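Local coordinates for protein flavoredoxin (Desulfovibrio vulgaris str. 'Miyazaki F', PDB 2D5M) that binds flavin mononucleotide and, as a flavoredoxin, probably carries electrons through that flavin in this bacterium, at residues G6-L18 / P161-A173. Sequence-based numbering, arbitrary orientation. Where two conformers were deposited one is given.
With FMN (flavin mononucleotide), chain E.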
loop_
_atom_site.group_PDB
_atom_site.type_symbol
_atom_site.label_atom_id
_atom_site.label_comp_id
_atom_site.label_asym_id
_atom_site.label_seq_id
_atom_site.Cartn_x
_atom_site.Cartn_y
_atom_site.Cartn_z
ATOM N N GLY A 6 12.547 16.346 1.589
ATOM C CA GLY A 6 12.304 16.745 0.217
ATOM C C GLY A 6 11.260 15.833 -0.459
ATOM O O GLY A 6 10.535 15.088 0.173
ATOM N N ALA A 7 11.202 15.961 -1.774
ATOM C CA ALA A 7 10.176 15.323 -2.561
ATOM C C ALA A 7 10.656 13.932 -2.921
ATOM O O ALA A 7 11.339 13.726 -3.934
ATOM C CB ALA A 7 9.884 16.176 -3.764
ATOM N N ARG A 8 10.373 12.923 -2.115
ATOM C CA ARG A 8 10.802 11.579 -2.286
ATOM C C ARG A 8 9.636 10.628 -2.223
ATOM O O ARG A 8 8.647 10.896 -1.576
ATOM C CB ARG A 8 11.775 11.177 -1.187
ATOM C CG ARG A 8 12.973 12.053 -0.963
ATOM C CD ARG A 8 13.794 11.400 0.191
ATOM N NE ARG A 8 15.046 12.197 0.305
ATOM C CZ ARG A 8 16.218 11.874 -0.199
ATOM N NH1 ARG A 8 16.453 10.760 -0.864
ATOM N NH2 ARG A 8 17.291 12.650 -0.058
ATOM N N THR A 9 9.767 9.467 -2.885
ATOM C CA THR A 9 8.788 8.400 -2.817
ATOM C C THR A 9 8.945 7.639 -1.500
ATOM O O THR A 9 9.505 6.514 -1.480
ATOM C CB THR A 9 8.880 7.431 -4.015
ATOM O OG1 THR A 9 10.235 6.936 -4.094
ATOM C CG2 THR A 9 8.530 8.124 -5.288
ATOM N N LEU A 10 8.498 8.259 -0.435
ATOM C CA LEU A 10 8.742 7.782 0.914
ATOM C C LEU A 10 7.438 7.745 1.677
ATOM O O LEU A 10 6.853 8.770 1.984
ATOM C CB LEU A 10 9.742 8.656 1.579
ATOM C CG LEU A 10 10.367 8.284 2.875
ATOM C CD1 LEU A 10 10.834 6.852 2.956
ATOM C CD2 LEU A 10 11.574 9.251 3.152
ATOM N N ALA A 11 6.985 6.545 1.987
ATOM C CA ALA A 11 5.803 6.275 2.763
ATOM C C ALA A 11 5.907 4.861 3.310
ATOM O O ALA A 11 6.647 4.051 2.732
ATOM C CB ALA A 11 4.535 6.438 1.956
ATOM N N TYR A 12 5.187 4.567 4.394
ATOM C CA TYR A 12 5.217 3.236 4.976
ATOM C C TYR A 12 3.800 2.866 5.421
ATOM O O TYR A 12 3.066 3.773 5.869
ATOM C CB TYR A 12 6.030 3.156 6.241
ATOM C CG TYR A 12 7.428 3.683 6.171
ATOM C CD1 TYR A 12 8.373 3.137 5.276
ATOM C CD2 TYR A 12 7.834 4.714 6.966
ATOM C CE1 TYR A 12 9.645 3.623 5.207
ATOM C CE2 TYR A 12 9.138 5.175 6.925
ATOM C CZ TYR A 12 10.040 4.646 6.062
ATOM O OH TYR A 12 11.328 5.141 6.013
ATOM N N PRO A 13 3.436 1.596 5.400
ATOM C CA PRO A 13 4.123 0.513 4.688
ATOM C C PRO A 13 3.904 0.676 3.194
ATOM O O PRO A 13 2.985 1.348 2.763
ATOM C CB PRO A 13 3.388 -0.739 5.176
ATOM C CG PRO A 13 1.988 -0.233 5.340
ATOM C CD PRO A 13 2.154 1.127 5.968
ATOM N N THR A 14 4.747 -0.013 2.417
ATOM C CA THR A 14 4.460 -0.304 0.999
ATOM C C THR A 14 4.513 -1.814 0.838
ATOM O O THR A 14 5.239 -2.495 1.596
ATOM C CB THR A 14 5.364 0.432 -0.022
ATOM O OG1 THR A 14 6.647 -0.183 -0.093
ATOM C CG2 THR A 14 5.494 1.906 0.355
ATOM N N PRO A 15 3.753 -2.361 -0.092
ATOM C CA PRO A 15 3.713 -3.818 -0.257
ATOM C C PRO A 15 4.856 -4.311 -1.104
ATOM O O PRO A 15 5.620 -3.578 -1.752
ATOM C CB PRO A 15 2.369 -4.017 -0.939
ATOM C CG PRO A 15 2.221 -2.810 -1.796
ATOM C CD PRO A 15 2.800 -1.684 -0.999
ATOM N N LEU A 16 4.962 -5.641 -1.135
ATOM C CA LEU A 16 5.873 -6.333 -2.030
ATOM C C LEU A 16 5.058 -7.405 -2.732
ATOM O O LEU A 16 5.004 -8.569 -2.320
ATOM C CB LEU A 16 7.102 -6.939 -1.284
ATOM C CG LEU A 16 8.151 -7.619 -2.183
ATOM C CD1 LEU A 16 8.761 -6.617 -3.128
ATOM C CD2 LEU A 16 9.204 -8.323 -1.338
ATOM N N PHE A 17 4.352 -6.997 -3.778
ATOM C CA PHE A 17 3.529 -7.893 -4.564
ATOM C C PHE A 17 4.345 -8.529 -5.686
ATOM O O PHE A 17 5.001 -7.835 -6.426
ATOM C CB PHE A 17 2.392 -7.097 -5.194
ATOM C CG PHE A 17 1.354 -6.551 -4.193
ATOM C CD1 PHE A 17 0.543 -5.490 -4.599
ATOM C CD2 PHE A 17 1.161 -7.058 -2.906
ATOM C CE1 PHE A 17 -0.457 -4.960 -3.821
ATOM C CE2 PHE A 17 0.119 -6.513 -2.116
ATOM C CZ PHE A 17 -0.694 -5.492 -2.559
ATOM N N LEU A 18 4.211 -9.844 -5.875
ATOM C CA LEU A 18 4.760 -10.452 -7.062
ATOM C C LEU A 18 3.638 -10.614 -8.097
ATOM O O LEU A 18 2.679 -11.387 -7.910
ATOM C CB LEU A 18 5.449 -11.775 -6.836
ATOM C CG LEU A 18 6.823 -11.617 -6.145
ATOM C CD1 LEU A 18 6.625 -11.213 -4.696
ATOM C CD2 LEU A 18 7.644 -12.886 -6.352
ATOM N N PRO A 161 3.692 -11.668 5.600
ATOM C CA PRO A 161 4.037 -10.946 4.365
ATOM C C PRO A 161 5.199 -9.968 4.540
ATOM O O PRO A 161 5.503 -9.497 5.633
ATOM C CB PRO A 161 2.749 -10.149 4.092
ATOM C CG PRO A 161 2.203 -9.847 5.453
ATOM C CD PRO A 161 2.489 -11.092 6.252
ATOM N N VAL A 162 5.857 -9.670 3.435
ATOM C CA VAL A 162 6.972 -8.738 3.437
ATOM C C VAL A 162 6.478 -7.325 3.189
ATOM O O VAL A 162 5.625 -7.068 2.334
ATOM C CB VAL A 162 8.005 -9.137 2.384
ATOM C CG1 VAL A 162 9.172 -8.190 2.267
ATOM C CG2 VAL A 162 8.548 -10.541 2.581
ATOM N N ILE A 163 7.071 -6.386 3.888
ATOM C CA ILE A 163 6.898 -4.978 3.750
ATOM C C ILE A 163 8.120 -4.353 3.081
ATOM O O ILE A 163 9.240 -4.671 3.476
ATOM C CB ILE A 163 6.686 -4.232 5.125
ATOM C CG1 ILE A 163 5.438 -4.797 5.829
ATOM C CG2 ILE A 163 6.623 -2.769 5.066
ATOM C CD1 ILE A 163 5.554 -4.486 7.307
ATOM N N PHE A 164 7.949 -3.443 2.123
ATOM C CA PHE A 164 9.029 -2.718 1.515
ATOM C C PHE A 164 9.139 -1.304 2.084
ATOM O O PHE A 164 8.134 -0.603 2.208
ATOM C CB PHE A 164 8.885 -2.678 0.001
ATOM C CG PHE A 164 9.882 -1.853 -0.773
ATOM C CD1 PHE A 164 11.258 -2.160 -0.679
ATOM C CD2 PHE A 164 9.521 -0.814 -1.560
ATOM C CE1 PHE A 164 12.179 -1.464 -1.404
ATOM C CE2 PHE A 164 10.419 -0.138 -2.334
ATOM C CZ PHE A 164 11.777 -0.438 -2.249
ATOM N N ALA A 165 10.359 -0.945 2.488
ATOM C CA ALA A 165 10.710 0.410 2.919
ATOM C C ALA A 165 11.408 1.098 1.747
ATOM O O ALA A 165 12.590 0.780 1.477
ATOM C CB ALA A 165 11.605 0.353 4.144
ATOM N N PRO A 166 10.734 2.003 1.035
ATOM C CA PRO A 166 11.361 2.623 -0.117
ATOM C C PRO A 166 12.467 3.601 0.260
ATOM O O PRO A 166 12.516 4.096 1.394
ATOM C CB PRO A 166 10.171 3.355 -0.767
ATOM C CG PRO A 166 9.276 3.706 0.367
ATOM C CD PRO A 166 9.363 2.490 1.253
ATOM N N VAL A 167 13.350 3.858 -0.688
ATOM C CA VAL A 167 14.462 4.835 -0.617
ATOM C C VAL A 167 15.614 4.245 0.199
ATOM O O VAL A 167 16.714 4.123 -0.302
ATOM C CB VAL A 167 14.068 6.233 -0.130
ATOM C CG1 VAL A 167 15.247 7.180 -0.234
ATOM C CG2 VAL A 167 12.880 6.767 -0.923
ATOM N N SER A 168 15.318 3.867 1.447
ATOM C CA SER A 168 16.305 3.096 2.176
ATOM C C SER A 168 16.435 1.676 1.588
ATOM O O SER A 168 17.454 1.036 1.775
ATOM C CB SER A 168 15.959 2.990 3.654
ATOM O OG SER A 168 14.719 2.391 3.828
ATOM N N ARG A 169 15.436 1.203 0.886
ATOM C CA ARG A 169 15.505 -0.025 0.109
ATOM C C ARG A 169 15.797 -1.230 0.999
ATOM O O ARG A 169 16.776 -1.920 0.878
ATOM C CB ARG A 169 16.539 0.097 -1.047
ATOM C CG ARG A 169 16.058 1.087 -2.106
ATOM C CD ARG A 169 17.115 1.469 -3.123
ATOM N NE ARG A 169 16.604 2.341 -4.141
ATOM C CZ ARG A 169 17.230 2.979 -5.103
ATOM N NH1 ARG A 169 18.577 2.890 -5.279
ATOM N NH2 ARG A 169 16.582 3.754 -5.964
ATOM N N GLU A 170 14.821 -1.524 1.876
ATOM C CA GLU A 170 14.870 -2.590 2.842
ATOM C C GLU A 170 13.544 -3.303 2.912
ATOM O O GLU A 170 12.501 -2.774 2.590
ATOM C CB GLU A 170 15.240 -2.073 4.259
ATOM C CG GLU A 170 16.650 -1.463 4.255
ATOM C CD GLU A 170 17.280 -1.147 5.587
ATOM O OE1 GLU A 170 16.520 -0.817 6.511
ATOM O OE2 GLU A 170 18.548 -1.186 5.707
ATOM N N TYR A 171 13.602 -4.535 3.385
ATOM C CA TYR A 171 12.432 -5.369 3.617
ATOM C C TYR A 171 12.276 -5.668 5.103
ATOM O O TYR A 171 13.276 -5.982 5.757
ATOM C CB TYR A 171 12.587 -6.670 2.864
ATOM C CG TYR A 171 12.664 -6.569 1.358
ATOM C CD1 TYR A 171 13.725 -7.099 0.675
ATOM C CD2 TYR A 171 11.667 -5.955 0.625
ATOM C CE1 TYR A 171 13.820 -7.023 -0.711
ATOM C CE2 TYR A 171 11.733 -5.896 -0.764
ATOM C CZ TYR A 171 12.805 -6.439 -1.421
ATOM O OH TYR A 171 12.810 -6.355 -2.773
ATOM N N TYR A 172 11.047 -5.632 5.568
ATOM C CA TYR A 172 10.655 -5.846 6.961
ATOM C C TYR A 172 9.516 -6.833 7.057
ATOM O O TYR A 172 8.718 -6.983 6.140
ATOM C CB TYR A 172 10.229 -4.491 7.624
ATOM C CG TYR A 172 11.441 -3.652 7.962
ATOM C CD1 TYR A 172 11.929 -3.623 9.239
ATOM C CD2 TYR A 172 12.099 -2.907 7.000
ATOM C CE1 TYR A 172 13.040 -2.870 9.549
ATOM C CE2 TYR A 172 13.212 -2.184 7.271
ATOM C CZ TYR A 172 13.695 -2.160 8.572
ATOM O OH TYR A 172 14.813 -1.428 8.846
ATOM N N ALA A 173 9.397 -7.533 8.196
ATOM C CA ALA A 173 8.275 -8.351 8.558
ATOM C C ALA A 173 7.180 -7.521 9.233
ATOM O O ALA A 173 7.439 -6.405 9.703
ATOM C CB ALA A 173 8.684 -9.477 9.502
HETATM N N1 FMN E . 8.620 -1.959 -11.258
HETATM C C2 FMN E . 7.432 -1.392 -11.636
HETATM O O2 FMN E . 7.202 -1.136 -12.826
HETATM N N3 FMN E . 6.500 -1.075 -10.651
HETATM C C4 FMN E . 6.679 -1.251 -9.298
HETATM O O4 FMN E . 5.784 -0.928 -8.489
HETATM C C4A FMN E . 7.934 -1.790 -8.901
HETATM N N5 FMN E . 8.203 -1.937 -7.582
HETATM C C5A FMN E . 9.357 -2.614 -7.277
HETATM C C6 FMN E . 9.656 -2.811 -5.900
HETATM C C7 FMN E . 10.767 -3.516 -5.465
HETATM C C7M FMN E . 11.101 -3.677 -4.000
HETATM C C8 FMN E . 11.619 -4.095 -6.478
HETATM C C8M FMN E . 12.794 -4.953 -6.037
HETATM C C9 FMN E . 11.380 -3.848 -7.819
HETATM C C9A FMN E . 10.271 -3.131 -8.239
HETATM N N10 FMN E . 9.995 -2.824 -9.590
HETATM C C10 FMN E . 8.815 -2.213 -9.936
HETATM C "C1'" FMN E . 10.951 -3.241 -10.653
HETATM C "C2'" FMN E . 10.497 -4.494 -11.399
HETATM O "O2'" FMN E . 10.101 -5.548 -10.512
HETATM C "C3'" FMN E . 11.666 -4.995 -12.254
HETATM O "O3'" FMN E . 11.864 -4.017 -13.301
HETATM C "C4'" FMN E . 11.463 -6.380 -12.850
HETATM O "O4'" FMN E . 12.775 -6.816 -13.300
HETATM C "C5'" FMN E . 10.510 -6.419 -13.993
HETATM O "O5'" FMN E . 10.442 -7.801 -14.469
HETATM P P FMN E . 9.810 -8.162 -15.906
HETATM O O1P FMN E . 10.605 -7.402 -16.978
HETATM O O2P FMN E . 8.351 -7.776 -15.953
HETATM O O3P FMN E . 10.051 -9.660 -15.944
HETATM O O HOH W 1 4.945 -9.127 0.544
#
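Thr14 and Phe164 meet side by side because of their first torsions: chi1 of 77° sets the threonine hydroxyl between its own backbone N and carbonyl carbon, while chi1 of 175° swings the phenylalanine ring opposite its backbone N. The two side chains then run in the same direction, and Thr14 OG1 lies at the ring edge, 3.3 Å from Phe164 CD2. The hydroxyl donates to Phe164 O over 2.8 Å, coming from above the carbonyl plane, and the Thr14 amide adds a weak bond to the same oxygen. A firmer link runs the other way, from Phe164 N to Thr14 O at 2.9 Å and nearly straight (163°).

Further along, a water bridges the two segments, donating to both Leu16 O and Val162 O. Leu16 CD2 touches both Val162 CG1 and Tyr171 CE2, each 3.6 Å away, its side chain crossing that of the tyrosine at about a right angle. At the other end Pro166 extends the apolar seam, its CD meeting Thr14 CG2 at 4.0 Å and its CB lying 3.3 Å from Thr9 O, a buried oxygen without a polar partner.

The ring of Phe164 carries this contact into the cofactor site. Flavin methyl C7M sits 3.5 Å above the centre of its ring, with Pro166 N over the opposite face. Leu16 and Tyr171, whose hydroxyl is hydrogen-bonded to Asp80, also touch that methyl. Side chains from both segments thus wall the dimethylbenzene end of the FMN pocket in this flavin reductase-like domain.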